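Local coordinates for protein pantothenate synthetase (Francisella tularensis subsp. tularensis, PDB 3QTT) that probably catalyses the ATP-dependent condensation of (R)-pantoate with beta-alanine to form pantothenate, through a pantoyl-adenylate intermediate, at residues I26-T31 against N145-G150; A34-H39 against L185-R190; I234-N239 against F256-G261; K98-D103 against L136-I141. One frame throughout, in Å; residues are numbered along the deposited sequence.

In the fold
Contacts 1, 2 and 4 are buried, whereas contact 3 lies at the surface. Contact 1 pairs strands 26-31 and 146-150 inside the parallel sheet, mainly through backbone hydrogen bonds. Contact 2 is centred about 16 Å from it; its segment 34-39 follows strand 26-31, both contacts touch the same nucleotide analogue, and much of the polar linkage in contact 2 runs through that nucleotide. Contact 4 also touches contact 1, with Leu138 and Leu139 against Phe28, but joins the end of helix 97-100 to the body of helix 127-142 through a buried lysine at the dimer interface. Contact 3, about 35 Å from contact 4 centre to centre, belongs to the separate antiparallel sheet and shows looser polar packing around a turn.

Contact 1 (I26-T31 against N145-G150); sequences IGFVPT and NNLYLG. With ANP (phosphoaminophosphonic acid-adenylate ester), chain C.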
# COMPACT_ATOMS: atom_id res chain seq x y z
N ILE A 26 -10.64 13.44 15.38
CA ILE A 26 -11.50 12.58 14.62
C ILE A 26 -11.21 11.11 14.91
O ILE A 26 -10.08 10.61 14.73
CB ILE A 26 -11.36 12.86 13.14
CG1 ILE A 26 -11.51 14.35 12.87
CG2 ILE A 26 -12.39 12.08 12.34
CD1 ILE A 26 -11.24 14.72 11.41
N GLY A 27 -12.21 10.43 15.46
CA GLY A 27 -12.09 9.01 15.65
C GLY A 27 -12.74 8.27 14.52
O GLY A 27 -13.73 8.73 13.96
N PHE A 28 -12.24 7.07 14.24
CA PHE A 28 -12.77 6.28 13.16
C PHE A 28 -12.97 4.85 13.61
O PHE A 28 -12.02 4.23 14.07
CB PHE A 28 -11.83 6.34 11.96
CG PHE A 28 -12.25 5.49 10.80
CD1 PHE A 28 -11.32 4.81 10.05
CD2 PHE A 28 -13.58 5.35 10.47
CE1 PHE A 28 -11.71 4.02 8.97
CE2 PHE A 28 -13.97 4.56 9.39
CZ PHE A 28 -13.02 3.89 8.64
N VAL A 29 -14.20 4.35 13.52
CA VAL A 29 -14.41 2.92 13.67
C VAL A 29 -14.90 2.25 12.38
O VAL A 29 -16.07 2.35 12.04
CB VAL A 29 -15.45 2.65 14.77
CG1 VAL A 29 -15.49 1.19 15.07
CG2 VAL A 29 -15.06 3.34 16.00
N PRO A 30 -14.02 1.51 11.67
CA PRO A 30 -14.49 0.73 10.50
C PRO A 30 -15.21 -0.60 10.85
O PRO A 30 -14.79 -1.29 11.80
CB PRO A 30 -13.20 0.46 9.72
CG PRO A 30 -12.12 0.46 10.78
CD PRO A 30 -12.55 1.49 11.81
N THR A 31 -16.23 -0.96 10.06
CA THR A 31 -16.98 -2.20 10.22
C THR A 31 -17.56 -2.67 8.90
O THR A 31 -17.65 -1.93 7.93
CB THR A 31 -18.22 -2.00 11.12
OG1 THR A 31 -19.17 -1.17 10.43
CG2 THR A 31 -17.83 -1.35 12.44
N ASN A 145 -7.63 11.00 13.42
CA ASN A 145 -6.65 11.10 14.49
C ASN A 145 -6.51 9.79 15.22
O ASN A 145 -5.39 9.38 15.54
CB ASN A 145 -7.09 12.10 15.53
CG ASN A 145 -7.10 13.47 15.01
OD1 ASN A 145 -8.15 14.07 14.87
ND2 ASN A 145 -5.92 13.97 14.68
N ASN A 146 -7.66 9.17 15.49
CA ASN A 146 -7.74 7.93 16.27
C ASN A 146 -8.54 6.87 15.56
O ASN A 146 -9.58 7.16 14.95
CB ASN A 146 -8.40 8.15 17.64
CG ASN A 146 -7.56 9.01 18.56
OD1 ASN A 146 -6.47 8.61 18.97
ND2 ASN A 146 -8.08 10.19 18.90
N LEU A 147 -8.07 5.64 15.66
CA LEU A 147 -8.74 4.51 15.04
C LEU A 147 -8.95 3.40 16.07
O LEU A 147 -8.04 3.13 16.86
CB LEU A 147 -7.92 4.01 13.87
CG LEU A 147 -8.27 2.64 13.33
CD1 LEU A 147 -9.40 2.81 12.35
CD2 LEU A 147 -7.06 2.06 12.64
N TYR A 148 -10.14 2.79 16.06
CA TYR A 148 -10.52 1.80 17.08
C TYR A 148 -10.74 0.42 16.54
O TYR A 148 -11.50 0.23 15.60
CB TYR A 148 -11.75 2.26 17.86
CG TYR A 148 -11.48 3.60 18.49
CD1 TYR A 148 -11.15 3.70 19.84
CD2 TYR A 148 -11.48 4.78 17.71
CE1 TYR A 148 -10.86 4.93 20.42
CE2 TYR A 148 -11.18 6.00 18.29
CZ TYR A 148 -10.88 6.07 19.65
OH TYR A 148 -10.58 7.28 20.24
N LEU A 149 -10.06 -0.54 17.15
CA LEU A 149 -10.04 -1.92 16.68
C LEU A 149 -10.28 -2.87 17.85
O LEU A 149 -9.83 -2.61 18.98
CB LEU A 149 -8.68 -2.22 16.06
CG LEU A 149 -8.24 -1.36 14.88
CD1 LEU A 149 -6.82 -1.69 14.49
CD2 LEU A 149 -9.18 -1.58 13.73
N GLY A 150 -10.99 -3.97 17.57
CA GLY A 150 -11.18 -5.04 18.53
C GLY A 150 -10.00 -5.98 18.66
O GLY A 150 -9.37 -6.37 17.68
PG ANP C . -17.43 -9.62 13.45
O1G ANP C . -17.18 -10.65 14.46
O2G ANP C . -16.34 -8.49 13.48
O3G ANP C . -18.82 -8.93 13.64
PB ANP C . -15.76 -9.56 11.51
O1B ANP C . -14.60 -9.54 12.58
O2B ANP C . -15.22 -10.39 10.35
N3B ANP C . -17.25 -10.22 11.98
PA ANP C . -16.15 -6.64 11.61
O1A ANP C . -17.45 -6.01 11.54
O2A ANP C . -15.33 -5.92 10.56
O3A ANP C . -16.05 -8.13 10.97
O5' ANP C . -15.46 -6.17 12.94
C5' ANP C . -15.24 -4.79 13.01
C4' ANP C . -14.46 -4.16 14.08
O4' ANP C . -15.12 -4.45 15.25
C3' ANP C . -13.11 -4.82 14.20
O3' ANP C . -12.13 -3.94 14.67
C2' ANP C . -13.38 -5.91 15.06
O2' ANP C . -12.25 -6.36 15.72
C1' ANP C . -14.30 -5.31 16.04
N9 ANP C . -15.04 -6.32 16.81
C8 ANP C . -15.75 -7.33 16.33
N7 ANP C . -16.23 -8.07 17.33
C5 ANP C . -15.81 -7.51 18.47
C6 ANP C . -16.03 -7.84 19.81
N6 ANP C . -16.81 -8.95 20.17
N1 ANP C . -15.47 -7.05 20.74
C2 ANP C . -14.72 -5.99 20.40
N3 ANP C . -14.50 -5.65 19.11
C4 ANP C . -15.04 -6.39 18.15
O HOH W 1 -12.76 -1.56 14.02
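Just before strand 146-150, the Asn145 side chain meets the start of strand 26-31: Ile26 N donates to Asn145 OD1, approaching on a lone pair in the carbonyl plane (133° at the oxygen). A chi1 of -67° sets CG beside Asn145's own backbone N, from where OD1 meets Ile26 N. Beyond it Phe28 bonds through both its N and its O, to Asn146 O (2.8 Å) and from Tyr148 N, so that one residue serves two partners on the other strand, the parallel pattern. On one face of the sheet Leu147 lies alongside Phe28, its CD1 3.6 Å from Phe28 CD1, and the same methyl crosses to Pro30 CD at 3.5 Å; that CD in turn sits over the centre of the Phe28 ring. On the other face the Tyr148 ring turns an edge toward Gly27 CA, 4.1 Å from its CE2. Farther along, a water bridges Pro30 O (3.0 Å) and Tyr148 O (2.7 Å) and also meets the nucleotide ribose, whose O3' accepts from Gly150 N. Strands 52-57 and 172-176 flank the pair in the Rossmann-like parallel sheet; helix 37-49 packs on the Tyr148 face, where Glu49, and Asn50 just beyond the helix, hold the phenol hydroxyl.

Contact 2 (A34-H39 against L185-R190); sequences ALHNGH and LPLSSR. With ANP (phosphoaminophosphonic acid-adenylate ester), chain C; BAL (beta-alanine), chain F.
His36 and Leu187 run alongside one another, pointing opposite ways, with His36 ND1 3.5 Å from Leu187 CB. The Leu187-Ser188 peptide lies over one face of the imidazole toward the rim, His39 CD2 over the centre of the other. NE2 is held by its bond to O3G of ANP, an ATP analogue, at 2.9 Å (153° at the hydrogen), and a weak N-cap bond from Gly38 N to ND1 adds to this. The chi1 of 52° places His36 CG between its own backbone N and carbonyl carbon, bringing the ring back over the helix start. At the buried inner side Ser189 OG lies 2.7 Å from Ala34 O. The outer side differs in exposure: Asn37 is exposed and meets Leu187 CD1 through CB alone. ANP carries many of the polar links between the segments. Its O3G also accepts from Ser189 N at 2.9 Å. Ser188 OG donates to O1G at 2.6 Å, while adenine N6 donates to Leu187 O. Arg190 NH1 reaches beta-alanine O at 3.0 Å, and NH2 has a second partner in Asp69. His36-Asn37-Gly38-His39 is this enzyme's version of the HIGH motif of the nucleotidyltransferase superfamily; with donors converging on the gamma-phosphate, and Arg190 between the beta-phosphate (weakly) and the bound beta-alanine, the chemistry is consistent with orienting ATP for attack at its alpha-phosphate.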
# COMPACT_ATOMS: atom_id res chain seq x y z
N ALA A 34 -23.97 -4.92 10.28
CA ALA A 34 -24.60 -5.93 11.12
C ALA A 34 -24.10 -5.72 12.55
O ALA A 34 -23.47 -6.59 13.13
CB ALA A 34 -24.26 -7.31 10.63
N LEU A 35 -24.31 -4.52 13.06
CA LEU A 35 -23.68 -4.09 14.31
C LEU A 35 -24.19 -4.76 15.57
O LEU A 35 -25.40 -4.93 15.76
CB LEU A 35 -23.82 -2.58 14.46
CG LEU A 35 -23.25 -1.88 13.25
CD1 LEU A 35 -23.65 -0.43 13.31
CD2 LEU A 35 -21.73 -2.08 13.22
N HIS A 36 -23.25 -5.12 16.42
CA HIS A 36 -23.54 -5.74 17.71
C HIS A 36 -22.82 -5.01 18.83
O HIS A 36 -22.13 -4.00 18.60
CB HIS A 36 -23.16 -7.23 17.70
CG HIS A 36 -21.75 -7.50 17.25
ND1 HIS A 36 -20.65 -7.25 18.05
CD2 HIS A 36 -21.27 -7.98 16.08
CE1 HIS A 36 -19.55 -7.58 17.39
NE2 HIS A 36 -19.90 -8.02 16.20
N ASN A 37 -22.99 -5.53 20.04
CA ASN A 37 -22.43 -4.92 21.23
C ASN A 37 -20.90 -4.74 21.17
O ASN A 37 -20.38 -3.78 21.68
CB ASN A 37 -22.86 -5.68 22.49
CG ASN A 37 -24.18 -5.19 23.06
OD1 ASN A 37 -24.49 -4.01 22.99
ND2 ASN A 37 -24.97 -6.11 23.62
N GLY A 38 -20.20 -5.65 20.52
CA GLY A 38 -18.78 -5.43 20.26
C GLY A 38 -18.50 -4.14 19.48
O GLY A 38 -17.78 -3.26 19.97
N HIS A 39 -19.12 -4.01 18.30
CA HIS A 39 -19.04 -2.76 17.56
C HIS A 39 -19.32 -1.62 18.53
O HIS A 39 -18.47 -0.76 18.75
CB HIS A 39 -19.99 -2.71 16.33
CG HIS A 39 -19.83 -3.87 15.41
ND1 HIS A 39 -18.81 -3.97 14.50
CD2 HIS A 39 -20.54 -5.02 15.31
CE1 HIS A 39 -18.91 -5.11 13.85
NE2 HIS A 39 -19.95 -5.77 14.32
N LEU A 185 -18.67 -16.62 24.93
CA LEU A 185 -18.67 -16.60 23.48
C LEU A 185 -18.60 -15.17 22.97
O LEU A 185 -19.43 -14.35 23.34
CB LEU A 185 -19.88 -17.32 22.92
CG LEU A 185 -20.05 -17.01 21.43
CD1 LEU A 185 -19.20 -17.94 20.52
CD2 LEU A 185 -21.51 -17.09 21.05
N PRO A 186 -17.57 -14.85 22.15
CA PRO A 186 -17.38 -13.48 21.65
C PRO A 186 -18.47 -13.10 20.70
O PRO A 186 -18.84 -13.93 19.88
CB PRO A 186 -16.03 -13.54 20.89
CG PRO A 186 -15.76 -14.99 20.61
CD PRO A 186 -16.50 -15.76 21.70
N LEU A 187 -19.00 -11.89 20.81
CA LEU A 187 -19.95 -11.36 19.84
C LEU A 187 -19.37 -11.35 18.42
O LEU A 187 -18.22 -10.98 18.23
CB LEU A 187 -20.38 -9.96 20.25
CG LEU A 187 -20.96 -9.97 21.68
CD1 LEU A 187 -21.12 -8.57 22.24
CD2 LEU A 187 -22.29 -10.75 21.72
N SER A 188 -20.15 -11.82 17.45
CA SER A 188 -19.74 -11.86 16.05
C SER A 188 -20.95 -11.71 15.17
O SER A 188 -22.02 -12.24 15.49
CB SER A 188 -19.05 -13.17 15.73
OG SER A 188 -17.67 -12.95 15.48
N SER A 189 -20.79 -11.00 14.07
CA SER A 189 -21.88 -10.76 13.13
C SER A 189 -22.39 -12.06 12.53
O SER A 189 -23.58 -12.21 12.23
CB SER A 189 -21.41 -9.83 12.03
OG SER A 189 -21.81 -8.51 12.30
N ARG A 190 -21.47 -12.99 12.34
CA ARG A 190 -21.78 -14.27 11.71
C ARG A 190 -22.52 -15.17 12.69
O ARG A 190 -22.98 -16.26 12.33
CB ARG A 190 -20.49 -14.92 11.22
CG ARG A 190 -19.76 -14.14 10.09
CD ARG A 190 -18.50 -14.90 9.67
NE ARG A 190 -17.91 -14.49 8.41
CZ ARG A 190 -16.84 -13.68 8.31
NH1 ARG A 190 -16.30 -13.18 9.42
NH2 ARG A 190 -16.33 -13.36 7.11
PG ANP C . -17.43 -9.62 13.45
O1G ANP C . -17.18 -10.65 14.46
O2G ANP C . -16.34 -8.49 13.48
O3G ANP C . -18.82 -8.93 13.64
PB ANP C . -15.76 -9.56 11.51
O1B ANP C . -14.60 -9.54 12.58
O2B ANP C . -15.22 -10.39 10.35
N3B ANP C . -17.25 -10.22 11.98
PA ANP C . -16.15 -6.64 11.61
O1A ANP C . -17.45 -6.01 11.54
O2A ANP C . -15.33 -5.92 10.56
O3A ANP C . -16.05 -8.13 10.97
O5' ANP C . -15.46 -6.17 12.94
C5' ANP C . -15.24 -4.79 13.01
C4' ANP C . -14.46 -4.16 14.08
O4' ANP C . -15.12 -4.45 15.25
C3' ANP C . -13.11 -4.82 14.20
O3' ANP C . -12.13 -3.94 14.67
C2' ANP C . -13.38 -5.91 15.06
O2' ANP C . -12.25 -6.36 15.72
C1' ANP C . -14.30 -5.31 16.04
N9 ANP C . -15.04 -6.32 16.81
C8 ANP C . -15.75 -7.33 16.33
N7 ANP C . -16.23 -8.07 17.33
C5 ANP C . -15.81 -7.51 18.47
C6 ANP C . -16.03 -7.84 19.81
N6 ANP C . -16.81 -8.95 20.17
N1 ANP C . -15.47 -7.05 20.74
C2 ANP C . -14.72 -5.99 20.40
N3 ANP C . -14.50 -5.65 19.11
C4 ANP C . -15.04 -6.39 18.15
N BAL F . -11.44 -9.94 10.56
CB BAL F . -12.70 -9.31 10.24
CA BAL F . -13.10 -9.23 8.80
C BAL F . -13.62 -10.45 8.06
O BAL F . -13.90 -11.51 8.68
OXT BAL F . -13.78 -10.43 6.81

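Contact 3 (I234-N239 against F256-G261); sequences IQKLNN and FLKETG
Asn239, in the turn of the beta-hairpin formed by strands 230-237 and 240-247, meets Leu257, Lys258 and Glu259 at the end of strand 250-257. Its CB lies 3.9 Å from Leu257 CD1. With CG anti to the backbone N, the Asn239 amide extends across Glu259 at about a right angle, and OD1 lies beside Glu259 CB and CG. The amide and carboxylate planes stand 83° apart, and Asn239 ND2 is 3.8 Å from Glu259 OE2, a spacing that gives packing rather than a hydrogen bond. The backbone angles of Asn238 (58°, -128°), followed by Asn239 with psi near zero, fit a type II' turn, which reverses the chain into the middle strand of this three-stranded antiparallel meander. The turn thereby delivers Asn239 O toward Lys258 N, although the modelled bond is too short for its length to be trusted. Lys236, its chain bent twice, crosses toward Lys258; NZ lies 3.9 Å from Lys258 CG. The two ammonium groups are modelled close together, an unfavourable pairing whose exact spacing is doubtful; Lys258 NZ has a weak bond to Asp213 O. Phe256 packs on Ile241 and Arg180.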
# COMPACT_ATOMS: atom_id res chain seq x y z
N ILE A 234 -6.08 -24.59 16.82
CA ILE A 234 -5.98 -24.10 18.18
C ILE A 234 -4.48 -24.10 18.48
O ILE A 234 -3.77 -24.99 18.03
CB ILE A 234 -6.76 -25.00 19.16
CG1 ILE A 234 -6.96 -24.28 20.49
CG2 ILE A 234 -6.05 -26.30 19.37
CD1 ILE A 234 -7.93 -24.99 21.46
N GLN A 235 -3.99 -23.08 19.15
CA GLN A 235 -2.54 -22.91 19.32
C GLN A 235 -2.22 -22.01 20.49
O GLN A 235 -3.04 -21.19 20.89
CB GLN A 235 -1.91 -22.32 18.05
CG GLN A 235 -1.09 -23.31 17.25
CD GLN A 235 -0.58 -22.72 15.94
OE1 GLN A 235 0.45 -22.04 15.91
NE2 GLN A 235 -1.32 -22.97 14.85
N LYS A 236 -1.00 -22.12 21.01
CA LYS A 236 -0.56 -21.21 22.05
C LYS A 236 0.50 -20.25 21.51
O LYS A 236 1.42 -20.67 20.78
CB LYS A 236 -0.04 -21.99 23.27
CG LYS A 236 0.18 -21.11 24.49
CD LYS A 236 -0.57 -21.62 25.70
CE LYS A 236 0.29 -22.52 26.59
NZ LYS A 236 -0.41 -23.07 27.80
N LEU A 237 0.32 -18.96 21.78
CA LEU A 237 1.35 -17.94 21.53
C LEU A 237 1.58 -17.05 22.75
O LEU A 237 0.74 -16.20 23.07
CB LEU A 237 0.97 -17.02 20.38
CG LEU A 237 1.52 -17.36 19.01
CD1 LEU A 237 0.95 -18.71 18.57
CD2 LEU A 237 1.19 -16.23 18.02
N ASN A 238 2.76 -17.15 23.36
CA ASN A 238 3.01 -16.42 24.58
C ASN A 238 1.94 -16.87 25.57
O ASN A 238 1.74 -18.07 25.75
CB ASN A 238 2.96 -14.90 24.33
CG ASN A 238 3.87 -14.46 23.14
OD1 ASN A 238 3.38 -14.07 22.07
ND2 ASN A 238 5.18 -14.51 23.35
N ASN A 239 1.24 -15.93 26.19
CA ASN A 239 0.26 -16.27 27.22
C ASN A 239 -1.12 -16.54 26.62
O ASN A 239 -2.08 -16.81 27.34
CB ASN A 239 0.19 -15.17 28.30
CG ASN A 239 -0.24 -15.72 29.68
OD1 ASN A 239 -1.28 -15.31 30.24
ND2 ASN A 239 0.55 -16.63 30.24
N PHE A 256 -7.79 -15.41 23.46
CA PHE A 256 -7.86 -14.80 24.79
C PHE A 256 -6.60 -15.17 25.54
O PHE A 256 -5.87 -16.09 25.15
CB PHE A 256 -9.07 -15.33 25.55
CG PHE A 256 -9.27 -16.78 25.34
CD1 PHE A 256 -8.43 -17.69 25.95
CD2 PHE A 256 -10.25 -17.23 24.46
CE1 PHE A 256 -8.58 -19.05 25.72
CE2 PHE A 256 -10.41 -18.58 24.22
CZ PHE A 256 -9.57 -19.50 24.86
N LEU A 257 -6.34 -14.46 26.63
CA LEU A 257 -5.22 -14.82 27.48
C LEU A 257 -5.45 -16.23 28.01
O LEU A 257 -6.55 -16.54 28.44
CB LEU A 257 -5.11 -13.84 28.64
CG LEU A 257 -4.00 -12.79 28.55
CD1 LEU A 257 -3.05 -13.09 27.43
CD2 LEU A 257 -4.60 -11.40 28.43
N LYS A 258 -4.42 -17.07 27.94
CA LYS A 258 -4.48 -18.42 28.52
C LYS A 258 -4.80 -18.31 30.00
O LYS A 258 -5.69 -19.00 30.51
CB LYS A 258 -3.14 -19.15 28.35
CG LYS A 258 -3.01 -20.48 29.13
CD LYS A 258 -1.94 -20.42 30.25
CE LYS A 258 -2.05 -21.59 31.24
NZ LYS A 258 -1.58 -22.91 30.69
N GLU A 259 -4.06 -17.44 30.67
CA GLU A 259 -4.21 -17.31 32.10
C GLU A 259 -5.64 -16.93 32.46
O GLU A 259 -6.25 -17.55 33.32
CB GLU A 259 -3.16 -16.36 32.69
CG GLU A 259 -1.77 -17.02 32.80
CD GLU A 259 -0.80 -16.25 33.66
OE1 GLU A 259 -1.11 -15.09 34.03
OE2 GLU A 259 0.28 -16.80 33.98
N THR A 260 -6.19 -15.93 31.77
CA THR A 260 -7.54 -15.47 32.09
C THR A 260 -8.46 -15.45 30.87
O THR A 260 -8.31 -14.62 29.97
CB THR A 260 -7.47 -14.04 32.68
OG1 THR A 260 -8.41 -13.20 32.00
CG2 THR A 260 -6.06 -13.45 32.53
N GLY A 261 -9.44 -16.35 30.84
CA GLY A 261 -10.45 -16.30 29.81
C GLY A 261 -10.98 -17.67 29.44
O GLY A 261 -10.48 -18.68 29.94

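Contact 4 (K98-D103 against L136-I141); sequences KDIYPD and LKLLQI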
# COMPACT_ATOMS: atom_id res chain seq x y z
N LYS A 98 -17.67 -0.14 -6.11
CA LYS A 98 -17.28 0.79 -7.16
C LYS A 98 -16.57 2.06 -6.67
O LYS A 98 -15.69 2.57 -7.37
CB LYS A 98 -18.51 1.14 -8.00
CG LYS A 98 -18.20 1.92 -9.25
CD LYS A 98 -17.28 1.13 -10.17
CE LYS A 98 -16.98 1.90 -11.44
NZ LYS A 98 -16.07 1.10 -12.28
N ASP A 99 -16.94 2.61 -5.50
CA ASP A 99 -16.20 3.76 -4.97
C ASP A 99 -14.89 3.40 -4.28
O ASP A 99 -13.99 4.23 -4.18
CB ASP A 99 -17.00 4.77 -4.10
CG ASP A 99 -18.47 4.47 -3.97
OD1 ASP A 99 -18.88 3.30 -4.01
OD2 ASP A 99 -19.23 5.44 -3.78
N ILE A 100 -14.77 2.20 -3.76
CA ILE A 100 -13.52 1.82 -3.13
C ILE A 100 -12.49 1.33 -4.16
O ILE A 100 -11.29 1.48 -3.98
CB ILE A 100 -13.72 0.79 -2.01
CG1 ILE A 100 -14.69 1.32 -0.95
CG2 ILE A 100 -12.43 0.51 -1.37
CD1 ILE A 100 -14.32 2.63 -0.38
N TYR A 101 -13.00 0.73 -5.22
CA TYR A 101 -12.19 0.06 -6.22
C TYR A 101 -12.66 0.43 -7.61
O TYR A 101 -13.10 -0.43 -8.35
CB TYR A 101 -12.35 -1.45 -6.10
CG TYR A 101 -11.88 -2.05 -4.80
CD1 TYR A 101 -10.52 -2.35 -4.60
CD2 TYR A 101 -12.79 -2.36 -3.79
CE1 TYR A 101 -10.10 -2.92 -3.42
CE2 TYR A 101 -12.38 -2.92 -2.60
CZ TYR A 101 -11.04 -3.20 -2.42
OH TYR A 101 -10.64 -3.76 -1.23
N PRO A 102 -12.57 1.72 -7.97
CA PRO A 102 -13.04 2.20 -9.28
C PRO A 102 -12.54 1.35 -10.46
O PRO A 102 -13.23 1.16 -11.45
CB PRO A 102 -12.46 3.62 -9.37
CG PRO A 102 -11.36 3.67 -8.30
CD PRO A 102 -11.83 2.74 -7.22
N ASP A 103 -11.30 0.90 -10.35
CA ASP A 103 -10.68 0.03 -11.34
C ASP A 103 -10.62 -1.46 -11.02
O ASP A 103 -9.95 -2.21 -11.72
CB ASP A 103 -9.33 0.61 -11.76
CG ASP A 103 -9.45 2.04 -12.26
OD1 ASP A 103 -10.49 2.38 -12.83
OD2 ASP A 103 -8.52 2.85 -12.05
N LEU A 136 -6.10 0.39 4.34
CA LEU A 136 -5.27 1.48 3.85
C LEU A 136 -6.14 2.50 3.16
O LEU A 136 -6.08 3.68 3.48
CB LEU A 136 -4.22 0.98 2.87
CG LEU A 136 -3.28 2.06 2.34
CD1 LEU A 136 -2.59 2.83 3.49
CD2 LEU A 136 -2.27 1.41 1.45
N LYS A 137 -6.97 2.05 2.22
CA LYS A 137 -7.85 2.98 1.48
C LYS A 137 -8.78 3.73 2.42
O LYS A 137 -9.01 4.92 2.25
CB LYS A 137 -8.68 2.27 0.40
CG LYS A 137 -7.97 1.94 -0.91
CD LYS A 137 -8.80 0.97 -1.73
CE LYS A 137 -8.15 0.61 -3.05
NZ LYS A 137 -8.43 1.61 -4.13
N LEU A 138 -9.33 3.03 3.41
CA LEU A 138 -10.23 3.70 4.33
C LEU A 138 -9.49 4.77 5.13
O LEU A 138 -10.03 5.83 5.40
CB LEU A 138 -10.96 2.71 5.24
CG LEU A 138 -11.98 1.76 4.56
CD1 LEU A 138 -12.51 0.73 5.56
CD2 LEU A 138 -13.16 2.49 3.83
N LEU A 139 -8.24 4.51 5.47
CA LEU A 139 -7.51 5.46 6.29
C LEU A 139 -7.17 6.69 5.51
O LEU A 139 -7.17 7.80 6.02
CB LEU A 139 -6.25 4.85 6.86
CG LEU A 139 -6.56 3.94 8.02
CD1 LEU A 139 -5.29 3.34 8.51
CD2 LEU A 139 -7.28 4.72 9.12
N GLN A 140 -6.83 6.46 4.26
CA GLN A 140 -6.48 7.53 3.35
C GLN A 140 -7.67 8.45 3.14
O GLN A 140 -7.52 9.65 3.09
CB GLN A 140 -6.04 6.93 2.02
CG GLN A 140 -4.69 6.27 2.10
CD GLN A 140 -3.60 7.27 2.40
OE1 GLN A 140 -3.37 7.61 3.55
NE2 GLN A 140 -2.94 7.77 1.35
N ILE A 141 -8.84 7.86 3.03
CA ILE A 141 -10.06 8.64 2.83
C ILE A 141 -10.50 9.40 4.09
O ILE A 141 -10.86 10.57 4.02
CB ILE A 141 -11.21 7.71 2.42
CG1 ILE A 141 -10.98 7.10 1.03
CG2 ILE A 141 -12.53 8.43 2.50
CD1 ILE A 141 -11.77 5.78 0.88
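Lys137 NZ is gripped by a carbonyl of its own chain and by a carboxylate of the second subunit: it donates to Ile100 O at 2.9 Å, nearly in line with the carbonyl (168° at the oxygen), and forms a salt bridge with Asp166 of the second subunit. The side chain runs straight until its last torsion, where a bend (chi4 -84°) turns the ammonium group onto that carbonyl. Along the way its methylenes do the packing. Lys137 CD lies 3.7 Å from Ile100 CG2, and CE is 4.0 Å from Tyr101 CE1, approaching the ring obliquely. The Ile100 methyl CG2 itself covers one face of the Tyr101 ring, offset toward the rim. Ile100 closes helix 97-100 and Tyr101 is the first residue to leave helical geometry, so the lysine meets a carbonyl at the helix's C-terminal end, where its charge is probably welcome. Helix 127-142, which precedes strand 146-150, packs Leu138 and Leu139 on Phe28 of the parallel sheet. Ile141 CD1 at 4.2 Å and Leu138 CD2 at 4.4 Å both approach Ile100 CD1, making an apolar patch beside the buried charge. Gln140 hydrogen-bonds Gln140 of the second subunit, and Asp103 reaches Lys165 of that subunit. Tyr101 OH bonds Thr62 OG1.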